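Long-range contact in uncharacterized protein (Clostridium leptum, PDB 4PW1), which is of unknown function, belongs to the DUF6836 family and folds as a nine-stranded antiparallel sheet surrounded by helices: residues L207-F213 / M225-D229. Residues are numbered along the deposited sequence; the frame is centred on the assembly and turned at random.
Sequences LVLKSEF and MYSND
Y226 turns one face of its ring to the last turn of helix 198-210, and V208 meets it there: CG2 of V208 sits 4.1 Å from the Y226 ring centroid, only 8° off the ring normal, a CH-pi contact over the middle of the face. With CG of Y226 anti to its own carbonyl carbon, the ring runs along the helix end to F213. Those two rings are almost parallel, planes at 12°, but slid so far that they hardly overlap; OH of Y226 lies 3.4 Å from CD1 of F213, above the F213 face and out toward its rim, while CB of F213 rests against CE2 of Y226 at 3.7 Å. This buried hydroxyl has no polar partner in the model. On the backbone side of Y226, L207 adds CB against CB at 4.2 Å and reaches with CD2 to the peptide joining S227 and N228.

The polar link comes from S211, the first residue to leave helical geometry. Its OG, anti to the S211 backbone N, accepts the N-H of S227, N to OG 3.0 Å and close to straight at 162°, which ties the residue just past the helix to the end of strand 221-227. Further out, F174 of helix 173-190 packs on V208 and Y226, while W136 of helix 122-141 stands edge-to-face to F213 and gives its NE1 N-H to the carbonyl of V208. Helix 198-210 thus leads through a short loop into the antiparallel beta hairpin 214-218/221-227, whose first strand is outermost within this chain, and packs on the second.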
ATOM      1  N   LEU B 207      21.771   1.329   2.539  1.00 21.21           N
ATOM      2  CA  LEU B 207      20.690   0.587   1.926  1.00 22.77           C
ATOM      3  C   LEU B 207      20.751   0.614   0.416  1.00 22.19           C
ATOM      4  O   LEU B 207      20.627  -0.449  -0.241  1.00 24.11           O
ATOM      5  CB  LEU B 207      19.358   1.147   2.329  1.00 24.93           C
ATOM      6  CG  LEU B 207      18.947   0.704   3.712  1.00 29.14           C
ATOM      7  CD1 LEU B 207      17.800   1.596   4.156  1.00 35.00           C
ATOM      8  CD2 LEU B 207      18.595  -0.772   3.719  1.00 28.86           C
ATOM      9  N   VAL B 208      21.002   1.786  -0.153  1.00 20.44           N
ATOM     10  CA  VAL B 208      21.075   1.862  -1.602  1.00 21.74           C
ATOM     11  C   VAL B 208      22.287   1.069  -2.116  1.00 24.11           C
ATOM     12  O   VAL B 208      22.261   0.457  -3.201  1.00 23.14           O
ATOM     13  CB  VAL B 208      21.101   3.320  -2.086  1.00 22.23           C
ATOM     14  CG1 VAL B 208      21.262   3.394  -3.597  1.00 23.33           C
ATOM     15  CG2 VAL B 208      19.831   3.996  -1.698  1.00 25.05           C
ATOM     16  N   LEU B 209      23.364   1.062  -1.338  1.00 23.99           N
ATOM     17  CA  LEU B 209      24.580   0.414  -1.787  1.00 24.60           C
ATOM     18  C   LEU B 209      24.470  -1.090  -1.722  1.00 26.61           C
ATOM     19  O   LEU B 209      24.996  -1.785  -2.587  1.00 24.50           O
ATOM     20  CB  LEU B 209      25.743   0.852  -0.893  1.00 26.98           C
ATOM     21  CG  LEU B 209      27.109   0.288  -1.179  1.00 31.87           C
ATOM     22  CD1 LEU B 209      27.608   0.738  -2.532  1.00 34.99           C
ATOM     23  CD2 LEU B 209      28.086   0.723  -0.085  1.00 37.58           C
ATOM     24  N   LYS B 210      23.812  -1.603  -0.687  1.00 25.70           N
ATOM     25  CA  LYS B 210      23.908  -3.038  -0.400  1.00 27.97           C
ATOM     26  C   LYS B 210      22.643  -3.807  -0.680  1.00 29.36           C
ATOM     27  O   LYS B 210      22.656  -5.024  -0.655  1.00 27.15           O
ATOM     28  CB  LYS B 210      24.317  -3.257   1.050  1.00 28.75           C
ATOM     29  CG  LYS B 210      25.705  -2.660   1.308  1.00 31.95           C
ATOM     30  CD  LYS B 210      26.348  -3.095   2.603  1.00 37.84           C
ATOM     31  CE  LYS B 210      27.805  -2.635   2.591  1.00 45.24           C
ATOM     32  NZ  LYS B 210      28.508  -2.804   3.880  1.00 49.76           N
ATOM     33  N   SER B 211      21.538  -3.133  -0.928  1.00 26.46           N
ATOM     34  CA  SER B 211      20.316  -3.875  -1.166  1.00 26.93           C
ATOM     35  C   SER B 211      20.093  -4.030  -2.665  1.00 29.07           C
ATOM     36  O   SER B 211      20.528  -3.214  -3.483  1.00 27.40           O
ATOM     37  CB  SER B 211      19.119  -3.154  -0.536  1.00 30.16           C
ATOM     38  OG  SER B 211      17.884  -3.777  -0.946  1.00 32.47           O
ATOM     39  N   GLU B 212      19.335  -5.064  -2.995  1.00 30.19           N
ATOM     40  CA  GLU B 212      18.663  -5.157  -4.261  1.00 31.80           C
ATOM     41  C   GLU B 212      17.781  -3.912  -4.486  1.00 26.01           C
ATOM     42  O   GLU B 212      17.122  -3.410  -3.567  1.00 25.92           O
ATOM     43  CB  GLU B 212      17.781  -6.420  -4.220  1.00 39.53           C
ATOM     44  CG  GLU B 212      16.899  -6.650  -5.427  1.00 59.41           C
ATOM     45  CD  GLU B 212      16.046  -7.927  -5.313  1.00 84.46           C
ATOM     46  OE1 GLU B 212      15.610  -8.295  -4.187  1.00 65.58           O
ATOM     47  OE2 GLU B 212      15.803  -8.564  -6.370  1.00 86.12           O
ATOM     48  N   PHE B 213      17.741  -3.445  -5.725  1.00 27.27           N
ATOM     49  CA  PHE B 213      16.885  -2.329  -6.123  1.00 27.02           C
ATOM     50  C   PHE B 213      15.608  -2.917  -6.770  1.00 27.64           C
ATOM     51  O   PHE B 213      15.687  -3.552  -7.803  1.00 27.14           O
ATOM     52  CB  PHE B 213      17.671  -1.506  -7.111  1.00 30.17           C
ATOM     53  CG  PHE B 213      16.890  -0.480  -7.864  1.00 31.91           C
ATOM     54  CD1 PHE B 213      15.771   0.123  -7.347  1.00 29.21           C
ATOM     55  CD2 PHE B 213      17.325  -0.098  -9.114  1.00 43.77           C
ATOM     56  CE1 PHE B 213      15.068   1.064  -8.083  1.00 33.79           C
ATOM     57  CE2 PHE B 213      16.634   0.845  -9.856  1.00 52.59           C
ATOM     58  CZ  PHE B 213      15.508   1.437  -9.334  1.00 42.17           C
HETATM   59  N   MSE B 225      12.811   0.836  -4.079  1.00 20.11           N
HETATM   60  CA  MSE B 225      12.681   0.187  -2.791  1.00 19.95           C
HETATM   61  C   MSE B 225      13.939  -0.549  -2.466  1.00 19.15           C
HETATM   62  O   MSE B 225      14.542  -1.255  -3.309  1.00 19.59           O
HETATM   63  CB  MSE B 225      11.484  -0.784  -2.814  1.00 18.90           C
HETATM   64  CG  MSE B 225      10.187   0.006  -3.017  1.00 22.65           C
HETATM   65 SE   MSE B 225       8.834  -1.213  -3.841  0.75 25.22          SE
HETATM   66  CE  MSE B 225       9.339  -2.885  -3.036  1.00 27.25           C
ATOM     67  N   TYR B 226      14.338  -0.416  -1.223  1.00 19.95           N
ATOM     68  CA  TYR B 226      15.552  -1.065  -0.760  1.00 20.68           C
ATOM     69  C   TYR B 226      15.308  -1.577   0.625  1.00 21.87           C
ATOM     70  O   TYR B 226      14.643  -0.916   1.403  1.00 23.67           O
ATOM     71  CB  TYR B 226      16.697  -0.052  -0.682  1.00 20.82           C
ATOM     72  CG  TYR B 226      16.996   0.570  -1.993  1.00 21.08           C
ATOM     73  CD1 TYR B 226      16.324   1.707  -2.405  1.00 23.22           C
ATOM     74  CD2 TYR B 226      17.950   0.032  -2.826  1.00 24.68           C
ATOM     75  CE1 TYR B 226      16.582   2.270  -3.631  1.00 26.38           C
ATOM     76  CE2 TYR B 226      18.208   0.585  -4.058  1.00 26.97           C
ATOM     77  CZ  TYR B 226      17.502   1.707  -4.460  1.00 25.32           C
ATOM     78  OH  TYR B 226      17.738   2.303  -5.683  1.00 26.00           O
ATOM     79  N   SER B 227      15.871  -2.724   0.965  1.00 24.59           N
ATOM     80  CA  SER B 227      15.697  -3.238   2.333  1.00 28.75           C
ATOM     81  C   SER B 227      16.822  -4.166   2.731  1.00 30.41           C
ATOM     82  O   SER B 227      17.539  -4.659   1.884  1.00 29.44           O
ATOM     83  CB  SER B 227      14.339  -3.939   2.466  1.00 31.33           C
ATOM     84  OG  SER B 227      14.224  -4.952   1.521  1.00 31.36           O
ATOM     85  N   ASN B 228      16.993  -4.404   4.021  1.00 32.18           N
ATOM     86  CA  ASN B 228      18.003  -5.372   4.457  1.00 36.49           C
ATOM     87  C   ASN B 228      17.346  -6.479   5.250  1.00 40.22           C
ATOM     88  O   ASN B 228      16.161  -6.402   5.570  1.00 48.49           O
ATOM     89  CB  ASN B 228      19.138  -4.683   5.235  1.00 34.24           C
ATOM     90  CG  ASN B 228      18.704  -4.174   6.599  1.00 40.28           C
ATOM     91  OD1 ASN B 228      17.697  -4.607   7.175  1.00 38.64           O
ATOM     92  ND2 ASN B 228      19.452  -3.217   7.109  1.00 45.56           N
ATOM     93  N   ASP B 229      18.122  -7.507   5.576  1.00 50.87           N
ATOM     94  CA  ASP B 229      17.609  -8.693   6.285  1.00 53.97           C
ATOM     95  C   ASP B 229      17.025  -8.374   7.656  1.00 49.13           C
ATOM     96  O   ASP B 229      16.111  -9.045   8.112  1.00 56.05           O
ATOM     97  CB  ASP B 229      18.728  -9.727   6.472  1.00 64.48           C
ATOM     98  CG  ASP B 229      19.301 -10.215   5.156  1.00 72.49           C
ATOM     99  OD1 ASP B 229      18.538 -10.317   4.174  1.00 63.77           O
ATOM    100  OD2 ASP B 229      20.515 -10.504   5.109  1.00 74.48           O
TER